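N-acetylgalactosaminyltransferase 7 (Homo sapiens, PDB 6IWR) is a manganese-binding glycosyltransferase that joins a GT-A fold domain to a C-terminal ricin-type beta-trefoil lectin domain. Local coordinates at residues 74-79 with 136-141; 405-410 with 433-438; 118-123 with 159-164; 501-504 with 508-511. All blocks are in the same frame, centred on the assembly; numbering follows the deposited sequence.

Contact 1: 74-79 with 136-141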
loop_
_atom_site.group_PDB
_atom_site.type_symbol
_atom_site.label_atom_id
_atom_site.label_comp_id
_atom_site.label_asym_id
_atom_site.label_seq_id
_atom_site.Cartn_x
_atom_site.Cartn_y
_atom_site.Cartn_z
ATOM N N ASN A 74 -24.630 -35.230 -21.655
ATOM C CA ASN A 74 -24.088 -36.520 -21.287
ATOM C C ASN A 74 -22.843 -36.483 -20.439
ATOM O O ASN A 74 -22.433 -37.492 -19.931
ATOM C CB ASN A 74 -23.794 -37.338 -22.536
ATOM C CG ASN A 74 -23.088 -36.542 -23.595
ATOM O OD1 ASN A 74 -23.272 -35.348 -23.703
ATOM N ND2 ASN A 74 -22.286 -37.206 -24.384
ATOM N N PHE A 75 -22.221 -35.330 -20.298
ATOM C CA PHE A 75 -21.102 -35.228 -19.367
ATOM C C PHE A 75 -21.498 -34.549 -18.067
ATOM O O PHE A 75 -20.631 -34.155 -17.290
ATOM C CB PHE A 75 -19.928 -34.504 -20.014
ATOM C CG PHE A 75 -19.181 -35.349 -20.997
ATOM C CD1 PHE A 75 -19.680 -35.545 -22.272
ATOM C CD2 PHE A 75 -17.997 -35.971 -20.637
ATOM C CE1 PHE A 75 -18.996 -36.324 -23.189
ATOM C CE2 PHE A 75 -17.312 -36.761 -21.536
ATOM C CZ PHE A 75 -17.811 -36.940 -22.819
ATOM N N GLU A 76 -22.776 -34.406 -17.822
ATOM C CA GLU A 76 -23.220 -33.900 -16.550
ATOM C C GLU A 76 -23.212 -35.026 -15.536
ATOM O O GLU A 76 -23.830 -36.063 -15.774
ATOM C CB GLU A 76 -24.616 -33.331 -16.652
ATOM C CG GLU A 76 -24.822 -32.297 -15.597
ATOM C CD GLU A 76 -23.955 -31.109 -15.852
ATOM O OE1 GLU A 76 -23.704 -30.338 -14.898
ATOM O OE2 GLU A 76 -23.514 -30.962 -17.021
ATOM N N PRO A 77 -22.544 -34.874 -14.404
ATOM C CA PRO A 77 -22.646 -35.914 -13.376
ATOM C C PRO A 77 -24.106 -36.238 -13.083
ATOM O O PRO A 77 -24.961 -35.352 -13.005
ATOM C CB PRO A 77 -21.935 -35.293 -12.169
ATOM C CG PRO A 77 -20.975 -34.317 -12.773
ATOM C CD PRO A 77 -21.680 -33.756 -13.984
ATOM N N LYS A 78 -24.385 -37.536 -12.939
ATOM C CA LYS A 78 -25.757 -37.997 -12.724
ATOM C C LYS A 78 -26.279 -37.611 -11.336
ATOM O O LYS A 78 -27.418 -37.142 -11.202
ATOM C CB LYS A 78 -25.816 -39.509 -12.920
ATOM C CG LYS A 78 -24.717 -40.056 -13.842
ATOM C CD LYS A 78 -24.495 -41.539 -13.575
ATOM C CE LYS A 78 -24.380 -41.774 -12.071
ATOM N NZ LYS A 78 -24.650 -43.183 -11.694
ATOM N N GLU A 79 -25.474 -37.800 -10.290
ATOM C CA GLU A 79 -25.924 -37.518 -8.934
ATOM C C GLU A 79 -24.953 -36.597 -8.218
ATOM O O GLU A 79 -23.761 -36.588 -8.532
ATOM C CB GLU A 79 -26.083 -38.812 -8.129
ATOM C CG GLU A 79 -27.516 -39.190 -7.872
ATOM C CD GLU A 79 -27.867 -40.495 -8.539
ATOM O OE1 GLU A 79 -29.009 -40.629 -9.038
ATOM O OE2 GLU A 79 -26.982 -41.380 -8.567
ATOM N N GLU A 136 -27.972 -23.412 -18.505
ATOM C CA GLU A 136 -27.996 -23.857 -19.883
ATOM C C GLU A 136 -26.809 -24.730 -20.188
ATOM O O GLU A 136 -26.832 -25.510 -21.116
ATOM C CB GLU A 136 -27.993 -22.676 -20.832
ATOM C CG GLU A 136 -28.091 -23.079 -22.286
ATOM C CD GLU A 136 -28.136 -21.898 -23.218
ATOM O OE1 GLU A 136 -28.053 -20.746 -22.743
ATOM O OE2 GLU A 136 -28.253 -22.132 -24.427
ATOM N N CYS A 137 -25.756 -24.563 -19.420
ATOM C CA CYS A 137 -24.549 -25.337 -19.592
ATOM C C CYS A 137 -24.766 -26.822 -19.396
ATOM O O CYS A 137 -24.077 -27.614 -19.995
ATOM C CB CYS A 137 -23.444 -24.822 -18.675
ATOM S SG CYS A 137 -22.356 -23.621 -19.445
ATOM N N LYS A 138 -25.680 -27.196 -18.513
ATOM C CA LYS A 138 -25.910 -28.599 -18.211
ATOM C C LYS A 138 -26.749 -29.312 -19.256
ATOM O O LYS A 138 -27.152 -30.453 -19.013
ATOM C CB LYS A 138 -26.605 -28.748 -16.865
ATOM C CG LYS A 138 -26.269 -27.681 -15.859
ATOM C CD LYS A 138 -26.615 -28.215 -14.479
ATOM C CE LYS A 138 -26.859 -27.154 -13.441
ATOM N NZ LYS A 138 -27.076 -27.860 -12.152
ATOM N N TYR A 139 -27.048 -28.689 -20.395
ATOM C CA TYR A 139 -27.895 -29.345 -21.381
ATOM C C TYR A 139 -27.210 -29.481 -22.725
ATOM O O TYR A 139 -27.881 -29.691 -23.738
ATOM C CB TYR A 139 -29.236 -28.619 -21.513
ATOM C CG TYR A 139 -30.008 -28.660 -20.222
ATOM C CD1 TYR A 139 -30.526 -29.860 -19.718
ATOM C CD2 TYR A 139 -30.178 -27.513 -19.475
ATOM C CE1 TYR A 139 -31.210 -29.899 -18.500
ATOM C CE2 TYR A 139 -30.855 -27.535 -18.282
ATOM C CZ TYR A 139 -31.364 -28.718 -17.792
ATOM O OH TYR A 139 -32.027 -28.675 -16.592
ATOM N N TRP A 140 -25.879 -29.390 -22.748
ATOM C CA TRP A 140 -25.098 -29.621 -23.956
ATOM C C TRP A 140 -24.771 -31.106 -24.090
ATOM O O TRP A 140 -24.393 -31.758 -23.113
ATOM C CB TRP A 140 -23.807 -28.802 -23.930
ATOM C CG TRP A 140 -24.006 -27.343 -24.185
ATOM C CD1 TRP A 140 -24.020 -26.344 -23.256
ATOM C CD2 TRP A 140 -24.217 -26.716 -25.454
ATOM N NE1 TRP A 140 -24.232 -25.136 -23.870
ATOM C CE2 TRP A 140 -24.355 -25.336 -25.219
ATOM C CE3 TRP A 140 -24.293 -27.188 -26.770
ATOM C CZ2 TRP A 140 -24.559 -24.420 -26.242
ATOM C CZ3 TRP A 140 -24.504 -26.274 -27.796
ATOM C CH2 TRP A 140 -24.631 -24.904 -27.526
ATOM N N HIS A 141 -24.892 -31.633 -25.302
ATOM C CA HIS A 141 -24.591 -33.031 -25.567
ATOM C C HIS A 141 -23.388 -33.141 -26.499
ATOM O O HIS A 141 -23.437 -32.677 -27.645
ATOM C CB HIS A 141 -25.826 -33.731 -26.126
ATOM C CG HIS A 141 -26.879 -33.948 -25.088
ATOM N ND1 HIS A 141 -26.984 -35.119 -24.369
ATOM C CD2 HIS A 141 -27.816 -33.113 -24.582
ATOM C CE1 HIS A 141 -27.970 -35.010 -23.496
ATOM N NE2 HIS A 141 -28.487 -33.801 -23.602
HETATM O O HOH W 1 -23.513 -30.669 -19.460
#
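Glu76 CG stands opposite the backbone N (chi1 -154°), and a bend at chi2 (67°) then lays the carboxylate against the start of the Lys138 side chain. CD rests 3.7 Å from Lys138 CB, and OE1 lies 3.6 Å from Lys138 CD, while the ammonium nitrogen NZ runs on to 5.0 Å from OE1. The aliphatic part of the lysine is therefore what meets the acid, and Glu76 OE1 finds its salt bridge with Arg133. The other oxygen, OE2, accepts from a water that also donates to Cys137 O, with 3.2 Å between the water oxygen and Cys137 O, which joins the loop to the 3-10 turn. Farther along, Asn74 follows a cis peptide bond and turns its OD1 to 3.3 Å from His141 CA. Asn74 ND2 bonds to Tyr142 O, just after His141, and His141 NE2 to Ile71 O, shortly before Asn74. Cys137 is tied to Cys375 by a disulfide. The arrangement is that of a surface loop that leaves strand 66-67 and folds back beside strand 140-141, the antiparallel partner of strand 66-67 in a two-stranded sheet.

Contact 2: 405-410 with 433-438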
loop_
_atom_site.group_PDB
_atom_site.type_symbol
_atom_site.label_atom_id
_atom_site.label_comp_id
_atom_site.label_asym_id
_atom_site.label_seq_id
_atom_site.Cartn_x
_atom_site.Cartn_y
_atom_site.Cartn_z
ATOM N N TYR A 405 7.775 -7.258 -23.125
ATOM C CA TYR A 405 6.781 -6.491 -23.862
ATOM C C TYR A 405 7.339 -6.034 -25.203
ATOM O O TYR A 405 6.654 -6.101 -26.226
ATOM C CB TYR A 405 6.323 -5.292 -23.033
ATOM C CG TYR A 405 5.553 -5.667 -21.780
ATOM C CD1 TYR A 405 4.952 -6.921 -21.659
ATOM C CD2 TYR A 405 5.416 -4.769 -20.725
ATOM C CE1 TYR A 405 4.250 -7.269 -20.521
ATOM C CE2 TYR A 405 4.710 -5.110 -19.588
ATOM C CZ TYR A 405 4.139 -6.366 -19.494
ATOM O OH TYR A 405 3.431 -6.716 -18.379
ATOM N N VAL A 406 8.596 -5.594 -25.225
ATOM C CA VAL A 406 9.163 -5.060 -26.459
ATOM C C VAL A 406 9.301 -6.148 -27.506
ATOM O O VAL A 406 9.094 -5.907 -28.698
ATOM C CB VAL A 406 10.515 -4.385 -26.190
ATOM C CG1 VAL A 406 11.182 -4.062 -27.519
ATOM C CG2 VAL A 406 10.310 -3.124 -25.355
ATOM N N ARG A 407 9.710 -7.345 -27.095
ATOM C CA ARG A 407 9.821 -8.431 -28.058
ATOM C C ARG A 407 8.467 -8.718 -28.685
ATOM O O ARG A 407 8.330 -8.789 -29.910
ATOM C CB ARG A 407 10.402 -9.676 -27.386
ATOM C CG ARG A 407 11.806 -9.465 -26.799
ATOM C CD ARG A 407 12.339 -10.723 -26.171
ATOM N NE ARG A 407 12.332 -11.829 -27.117
ATOM C CZ ARG A 407 13.288 -12.055 -28.020
ATOM N NH1 ARG A 407 14.321 -11.234 -28.126
ATOM N NH2 ARG A 407 13.208 -13.090 -28.849
ATOM N N VAL A 408 7.435 -8.825 -27.860
ATOM C CA VAL A 408 6.113 -9.118 -28.397
ATOM C C VAL A 408 5.690 -8.042 -29.377
ATOM O O VAL A 408 5.229 -8.340 -30.487
ATOM C CB VAL A 408 5.089 -9.272 -27.264
ATOM C CG1 VAL A 408 3.701 -9.543 -27.858
ATOM C CG2 VAL A 408 5.516 -10.402 -26.342
ATOM N N VAL A 409 5.829 -6.772 -28.975
ATOM C CA VAL A 409 5.322 -5.669 -29.788
ATOM C C VAL A 409 6.074 -5.591 -31.110
ATOM O O VAL A 409 5.469 -5.431 -32.179
ATOM C CB VAL A 409 5.412 -4.344 -29.011
ATOM C CG1 VAL A 409 5.294 -3.142 -29.967
ATOM C CG2 VAL A 409 4.335 -4.288 -27.900
ATOM N N GLU A 410 7.408 -5.709 -31.052
ATOM C CA GLU A 410 8.231 -5.527 -32.238
ATOM C C GLU A 410 7.943 -6.590 -33.302
ATOM O O GLU A 410 8.107 -6.330 -34.508
ATOM C CB GLU A 410 9.712 -5.541 -31.848
ATOM C CG GLU A 410 10.320 -4.181 -31.409
ATOM C CD GLU A 410 10.078 -3.054 -32.401
ATOM O OE1 GLU A 410 9.953 -1.882 -31.958
ATOM O OE2 GLU A 410 9.999 -3.347 -33.616
ATOM N N GLY A 433 16.812 -7.819 -27.766
ATOM C CA GLY A 433 17.409 -9.096 -28.107
ATOM C C GLY A 433 17.088 -9.531 -29.513
ATOM O O GLY A 433 16.352 -8.890 -30.255
ATOM N N ASP A 434 17.624 -10.682 -29.884
ATOM C CA ASP A 434 17.440 -11.195 -31.235
ATOM C C ASP A 434 15.991 -11.604 -31.477
ATOM O O ASP A 434 15.444 -12.431 -30.748
ATOM C CB ASP A 434 18.365 -12.376 -31.461
ATOM C CG ASP A 434 18.468 -12.755 -32.910
ATOM O OD1 ASP A 434 17.602 -12.336 -33.706
ATOM O OD2 ASP A 434 19.416 -13.482 -33.254
ATOM N N ILE A 435 15.370 -11.047 -32.520
ATOM C CA ILE A 435 13.960 -11.312 -32.818
ATOM C C ILE A 435 13.842 -11.822 -34.258
ATOM O O ILE A 435 12.739 -11.999 -34.788
ATOM C CB ILE A 435 13.108 -10.047 -32.518
ATOM C CG1 ILE A 435 11.823 -10.454 -31.839
ATOM C CG2 ILE A 435 12.826 -9.118 -33.721
ATOM C CD1 ILE A 435 12.047 -10.912 -30.442
ATOM N N SER A 436 14.990 -12.105 -34.881
ATOM C CA SER A 436 15.044 -12.572 -36.267
ATOM C C SER A 436 14.130 -13.764 -36.519
ATOM O O SER A 436 13.258 -13.726 -37.394
ATOM C CB SER A 436 16.483 -12.956 -36.628
ATOM O OG SER A 436 17.353 -11.888 -36.370
ATOM N N GLU A 437 14.371 -14.868 -35.808
ATOM C CA GLU A 437 13.624 -16.087 -36.091
ATOM C C GLU A 437 12.133 -15.862 -35.896
ATOM O O GLU A 437 11.316 -16.344 -36.683
ATOM C CB GLU A 437 14.127 -17.228 -35.211
ATOM C CG GLU A 437 15.612 -17.509 -35.351
ATOM C CD GLU A 437 16.105 -18.584 -34.392
ATOM O OE1 GLU A 437 16.431 -18.256 -33.230
ATOM O OE2 GLU A 437 16.170 -19.767 -34.788
ATOM N N LEU A 438 11.756 -15.095 -34.876
ATOM C CA LEU A 438 10.345 -14.799 -34.684
ATOM C C LEU A 438 9.780 -14.038 -35.871
ATOM O O LEU A 438 8.680 -14.344 -36.348
ATOM C CB LEU A 438 10.149 -14.029 -33.382
ATOM C CG LEU A 438 10.176 -14.997 -32.204
ATOM C CD1 LEU A 438 11.162 -14.485 -31.197
ATOM C CD2 LEU A 438 8.784 -15.120 -31.563
#
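Arg407 reaches from helix 400-412 to the turn before helix 436-444, and Ile435 lies along much of its length. Its CB is 3.7 Å from Ile435 CD1, and CG stays near the same methyl at 3.9 Å; the two side chains run past each other in opposite directions. Rotation about CG-CD bends the chain (chi3 55°), and NE forms a salt bridge with Asp346. The bend also turns one face of the guanidinium to the end of Ile435, although the model sets the methyl too close to CZ for the detail to be relied upon. At the tip both terminal nitrogens point end-on at a single backbone oxygen: NH1 is 3.1 Å and NH2 3.0 Å from Asp434 O. The oxygen lies near the guanidinium plane, whereas both donors approach it from one face of its carbonyl, NH1 well above the plane and NH2 only tilted from it. NH1 also bonds to Tyr432 O, so two carbonyls of the incoming loop, two residues apart, converge on one cation. Leu438 CD1 meets NH2 at 3.4 Å. The Asp434 side chain turns away, and its OD1 accepts from Ser436 N at 2.9 Å and from the Ser436 hydroxyl. That bond to the backbone N two residues on closes an Asx turn, leading through N-cap Ile435 into helix 436-444.

Contact 3: 118-123 with 159-164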
loop_
_atom_site.group_PDB
_atom_site.type_symbol
_atom_site.label_atom_id
_atom_site.label_comp_id
_atom_site.label_asym_id
_atom_site.label_seq_id
_atom_site.Cartn_x
_atom_site.Cartn_y
_atom_site.Cartn_z
ATOM N N VAL A 118 -3.314 -22.186 6.775
ATOM C CA VAL A 118 -3.950 -22.897 7.876
ATOM C C VAL A 118 -5.386 -23.230 7.503
ATOM O O VAL A 118 -5.853 -24.355 7.721
ATOM C CB VAL A 118 -3.849 -22.107 9.199
ATOM C CG1 VAL A 118 -2.769 -21.039 9.127
ATOM C CG2 VAL A 118 -5.193 -21.524 9.624
ATOM N N ALA A 119 -6.083 -22.289 6.860
ATOM C CA ALA A 119 -7.417 -22.573 6.343
ATOM C C ALA A 119 -7.369 -23.667 5.280
ATOM O O ALA A 119 -8.056 -24.693 5.408
ATOM C CB ALA A 119 -8.055 -21.301 5.797
ATOM N N SER A 120 -6.541 -23.490 4.236
ATOM C CA SER A 120 -6.482 -24.506 3.185
ATOM C C SER A 120 -6.201 -25.891 3.757
ATOM O O SER A 120 -6.770 -26.893 3.294
ATOM C CB SER A 120 -5.421 -24.176 2.141
ATOM O OG SER A 120 -5.187 -25.337 1.364
ATOM N N ASP A 121 -5.316 -25.971 4.755
ATOM C CA ASP A 121 -4.926 -27.271 5.285
ATOM C C ASP A 121 -6.071 -28.003 5.982
ATOM O O ASP A 121 -5.973 -29.216 6.164
ATOM C CB ASP A 121 -3.744 -27.127 6.251
ATOM C CG ASP A 121 -2.426 -26.948 5.534
ATOM O OD1 ASP A 121 -2.432 -26.896 4.281
ATOM O OD2 ASP A 121 -1.383 -26.862 6.227
ATOM N N MET A 122 -7.150 -27.326 6.388
ATOM C CA MET A 122 -8.259 -28.044 7.012
ATOM C C MET A 122 -9.403 -28.352 6.056
ATOM O O MET A 122 -10.354 -29.038 6.454
ATOM C CB MET A 122 -8.799 -27.290 8.235
ATOM C CG MET A 122 -8.507 -25.836 8.325
ATOM S SD MET A 122 -9.139 -25.208 9.902
ATOM C CE MET A 122 -7.667 -25.223 10.916
ATOM N N ILE A 123 -9.326 -27.872 4.802
ATOM C CA ILE A 123 -10.288 -28.196 3.758
ATOM C C ILE A 123 -9.797 -29.452 3.053
ATOM O O ILE A 123 -8.602 -29.602 2.794
ATOM C CB ILE A 123 -10.452 -27.012 2.786
ATOM C CG1 ILE A 123 -10.778 -25.721 3.569
ATOM C CG2 ILE A 123 -11.491 -27.323 1.693
ATOM C CD1 ILE A 123 -10.913 -24.441 2.723
ATOM N N GLY A 159 2.318 -24.356 -1.680
ATOM C CA GLY A 159 1.886 -25.058 -0.485
ATOM C C GLY A 159 1.344 -26.437 -0.824
ATOM O O GLY A 159 0.673 -26.635 -1.840
ATOM N N TRP A 160 1.629 -27.401 0.047
ATOM C CA TRP A 160 1.284 -28.787 -0.249
ATOM C C TRP A 160 -0.208 -28.959 -0.542
ATOM O O TRP A 160 -0.598 -29.608 -1.519
ATOM C CB TRP A 160 1.704 -29.667 0.923
ATOM C CG TRP A 160 1.208 -31.053 0.828
ATOM C CD1 TRP A 160 0.009 -31.525 1.262
ATOM C CD2 TRP A 160 1.905 -32.168 0.251
ATOM N NE1 TRP A 160 -0.083 -32.872 0.987
ATOM C CE2 TRP A 160 1.069 -33.284 0.363
ATOM C CE3 TRP A 160 3.156 -32.322 -0.352
ATOM C CZ2 TRP A 160 1.439 -34.543 -0.113
ATOM C CZ3 TRP A 160 3.523 -33.575 -0.811
ATOM C CH2 TRP A 160 2.672 -34.663 -0.686
ATOM N N SER A 161 -1.061 -28.405 0.299
ATOM C CA SER A 161 -2.472 -28.708 0.161
ATOM C C SER A 161 -3.102 -27.958 -1.000
ATOM O O SER A 161 -4.019 -28.488 -1.636
ATOM C CB SER A 161 -3.204 -28.414 1.475
ATOM O OG SER A 161 -3.327 -27.026 1.724
ATOM N N THR A 162 -2.632 -26.757 -1.316
ATOM C CA THR A 162 -3.121 -26.125 -2.533
ATOM C C THR A 162 -2.661 -26.885 -3.779
ATOM O O THR A 162 -3.430 -27.049 -4.730
ATOM C CB THR A 162 -2.682 -24.657 -2.585
ATOM O OG1 THR A 162 -1.295 -24.554 -2.243
ATOM C CG2 THR A 162 -3.501 -23.833 -1.610
ATOM N N LEU A 163 -1.423 -27.374 -3.793
ATOM C CA LEU A 163 -0.929 -28.106 -4.956
ATOM C C LEU A 163 -1.694 -29.409 -5.140
ATOM O O LEU A 163 -2.123 -29.740 -6.255
ATOM C CB LEU A 163 0.569 -28.389 -4.809
ATOM C CG LEU A 163 1.188 -29.291 -5.886
ATOM C CD1 LEU A 163 0.816 -28.752 -7.259
ATOM C CD2 LEU A 163 2.714 -29.417 -5.745
ATOM N N MET A 164 -1.890 -30.155 -4.049
ATOM C CA MET A 164 -2.496 -31.469 -4.191
ATOM C C MET A 164 -4.003 -31.361 -4.399
ATOM O O MET A 164 -4.612 -32.271 -4.983
ATOM C CB MET A 164 -2.157 -32.348 -2.986
ATOM C CG MET A 164 -0.695 -32.809 -2.901
ATOM S SD MET A 164 0.129 -33.307 -4.445
ATOM C CE MET A 164 -0.990 -34.510 -5.078
#
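Ser161 and Asp121 meet through a hydroxyl and a carboxylate: Ser161 OG donates to Asp121 OD1 at 2.7 Å, nearly along the C-O axis of the acid. The same hydroxyl accepts from Ser120 OG, a bond whose modelled length is too short to be read closely. Ser161 can face both neighbours because chi1 (72°) sets OG between its backbone N and carbonyl carbon. Beside this pair, Thr162 CG2 packs 3.7 Å from Ser120 OG. The axes of helices 118-122 and 160-164 approach to 9.0 Å and are inclined at 50°. Helix 160-173 is the connection between parallel strands 149-155 and 179-186, a beta-alpha-beta crossover of the GT-A fold, so helix 117-122 is held against the beginning of a core helix. Near that N-terminal end the helix dipole may ease the negative charge of Asp121. In the next shell Arg165, one turn on from Ser161, hydrogen-bonds through NH1 to Ser120 OG, giving this buried hydroxyl a second partner. Met117, the first residue of helix 117-122, touches both Ser161 and Thr162, and Tyr278 packs on Ser120. Thr162 O bonds to the Thr166 hydroxyl, and the Thr162 side chain lies about 11 Å from the bound manganese ion.

Contact 4: 501-504 with 508-511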
loop_
_atom_site.group_PDB
_atom_site.type_symbol
_atom_site.label_atom_id
_atom_site.label_comp_id
_atom_site.label_asym_id
_atom_site.label_seq_id
_atom_site.Cartn_x
_atom_site.Cartn_y
_atom_site.Cartn_z
ATOM N N PRO A 501 15.582 14.434 -4.523
ATOM C CA PRO A 501 16.873 14.363 -5.212
ATOM C C PRO A 501 16.787 13.431 -6.412
ATOM O O PRO A 501 16.214 12.342 -6.332
ATOM C CB PRO A 501 17.834 13.836 -4.137
ATOM C CG PRO A 501 17.009 13.480 -2.973
ATOM C CD PRO A 501 15.675 14.102 -3.096
ATOM N N CYS A 502 17.331 13.891 -7.537
ATOM C CA CYS A 502 17.340 13.101 -8.762
ATOM C C CYS A 502 18.199 11.864 -8.580
ATOM O O CYS A 502 19.270 11.912 -7.963
ATOM C CB CYS A 502 17.881 13.920 -9.932
ATOM S SG CYS A 502 16.889 15.372 -10.399
ATOM N N HIS A 503 17.726 10.750 -9.125
ATOM C CA HIS A 503 18.508 9.526 -9.154
ATOM C C HIS A 503 18.582 8.902 -10.547
ATOM O O HIS A 503 19.259 7.879 -10.715
ATOM C CB HIS A 503 17.931 8.508 -8.159
ATOM C CG HIS A 503 16.477 8.239 -8.367
ATOM N ND1 HIS A 503 15.943 7.946 -9.607
ATOM C CD2 HIS A 503 15.437 8.241 -7.503
ATOM C CE1 HIS A 503 14.638 7.769 -9.495
ATOM N NE2 HIS A 503 14.309 7.932 -8.227
ATOM N N ARG A 504 17.901 9.469 -11.544
ATOM C CA ARG A 504 18.031 9.012 -12.927
ATOM C C ARG A 504 17.680 7.548 -13.075
ATOM O O ARG A 504 18.202 6.879 -13.958
ATOM C CB ARG A 504 19.444 9.237 -13.484
ATOM C CG ARG A 504 19.761 10.679 -13.834
ATOM C CD ARG A 504 21.077 10.824 -14.551
ATOM N NE ARG A 504 21.427 12.229 -14.594
ATOM C CZ ARG A 504 22.670 12.717 -14.632
ATOM N NH1 ARG A 504 23.706 11.885 -14.639
ATOM N NH2 ARG A 504 22.883 14.042 -14.666
ATOM N N ASN A 508 9.246 6.522 -10.457
ATOM C CA ASN A 508 8.444 7.606 -9.913
ATOM C C ASN A 508 9.015 8.991 -10.198
ATOM O O ASN A 508 8.362 9.994 -9.869
ATOM C CB ASN A 508 8.287 7.440 -8.404
ATOM C CG ASN A 508 7.434 6.260 -8.023
ATOM O OD1 ASN A 508 7.349 5.940 -6.850
ATOM N ND2 ASN A 508 6.797 5.610 -8.996
ATOM N N GLN A 509 10.219 9.076 -10.770
ATOM C CA GLN A 509 10.780 10.343 -11.215
ATOM C C GLN A 509 10.728 10.489 -12.725
ATOM O O GLN A 509 11.481 11.291 -13.293
ATOM C CB GLN A 509 12.211 10.493 -10.720
ATOM C CG GLN A 509 12.297 10.768 -9.261
ATOM C CD GLN A 509 13.710 11.060 -8.823
ATOM O OE1 GLN A 509 14.647 11.033 -9.635
ATOM N NE2 GLN A 509 13.878 11.366 -7.542
ATOM N N LEU A 510 9.840 9.745 -13.382
ATOM C CA LEU A 510 9.702 9.731 -14.836
ATOM C C LEU A 510 8.327 10.252 -15.225
ATOM O O LEU A 510 7.321 9.862 -14.626
ATOM C CB LEU A 510 9.877 8.317 -15.367
ATOM C CG LEU A 510 10.010 8.197 -16.871
ATOM C CD1 LEU A 510 11.499 8.184 -17.194
ATOM C CD2 LEU A 510 9.287 6.950 -17.407
ATOM N N PHE A 511 8.283 11.126 -16.226
ATOM C CA PHE A 511 7.018 11.671 -16.710
ATOM C C PHE A 511 7.047 11.747 -18.230
ATOM O O PHE A 511 8.100 11.635 -18.863
ATOM C CB PHE A 511 6.734 13.042 -16.101
ATOM C CG PHE A 511 6.613 13.014 -14.602
ATOM C CD1 PHE A 511 7.747 13.122 -13.795
ATOM C CD2 PHE A 511 5.367 12.849 -13.994
ATOM C CE1 PHE A 511 7.636 13.076 -12.420
ATOM C CE2 PHE A 511 5.253 12.801 -12.622
ATOM C CZ PHE A 511 6.379 12.929 -11.835
#
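Gln509 NE2 donates to Pro501 O at 2.8 Å in a nearly straight bond (165°), approaching from above the carbonyl plane and not on a lone pair. The other end of the amide is used as well: Gln509 OE1 accepts from His503 N at 3.1 Å, this time in the carbonyl plane and on a lone pair. The glutamine thus bridges the carbonyl of one residue and the N-H of the residue two further on. Its chain is extended beyond CG (chi2 -174°), which carries the amide across to the facing backbone. The His503 imidazole comes from the opposite direction and stacks on the amide, their planes only 2° apart, with OE1 over the centre of the ring and NE2 of Gln509 3.5 Å from His503 CD2. OE1 lies near the ring nitrogens too, but above the face, where the angles do not suit a hydrogen bond. His503 ND1 instead accepts from Met505 N. Cys502, between the two bonded residues, is joined to Cys485 by a disulfide, and Pro501 and His503 pack on Thr277 and Val97 of the second subunit. Gln509 and Phe511 probably correspond to the first and third positions of a QxW repeat of ricin-type trefoils, with phenylalanine in place of tryptophan. With its oxygen on an N-H and its nitrogen on a carbonyl, the amide's orientation is fixed by chemistry, and a flipped amide would face like groups.

Overall arrangement
From the N terminus, contact 1 opens first, and contact 3 opens at helix 117-122 before residues 136-141 close contact 1; residues 159-164 then close contact 3. The two loops therefore cross along the chain, although the nearest atoms of contacts 1 and 3 are about 18 Å apart. Contact 1 fastens the chain beside strand 140-141, while contact 3 sets helix 117-122 on the first part of helix 160-173 in the GT-A domain. Contact 2 follows in series, closing a loop between helices 400-412 and 436-444. Contact 4 comes last and is local, closing the short loop between strands 498-501 and 511-514 of the lectin domain, its centre about 28 Å from that of contact 2 and about 58 Å from that of contact 1.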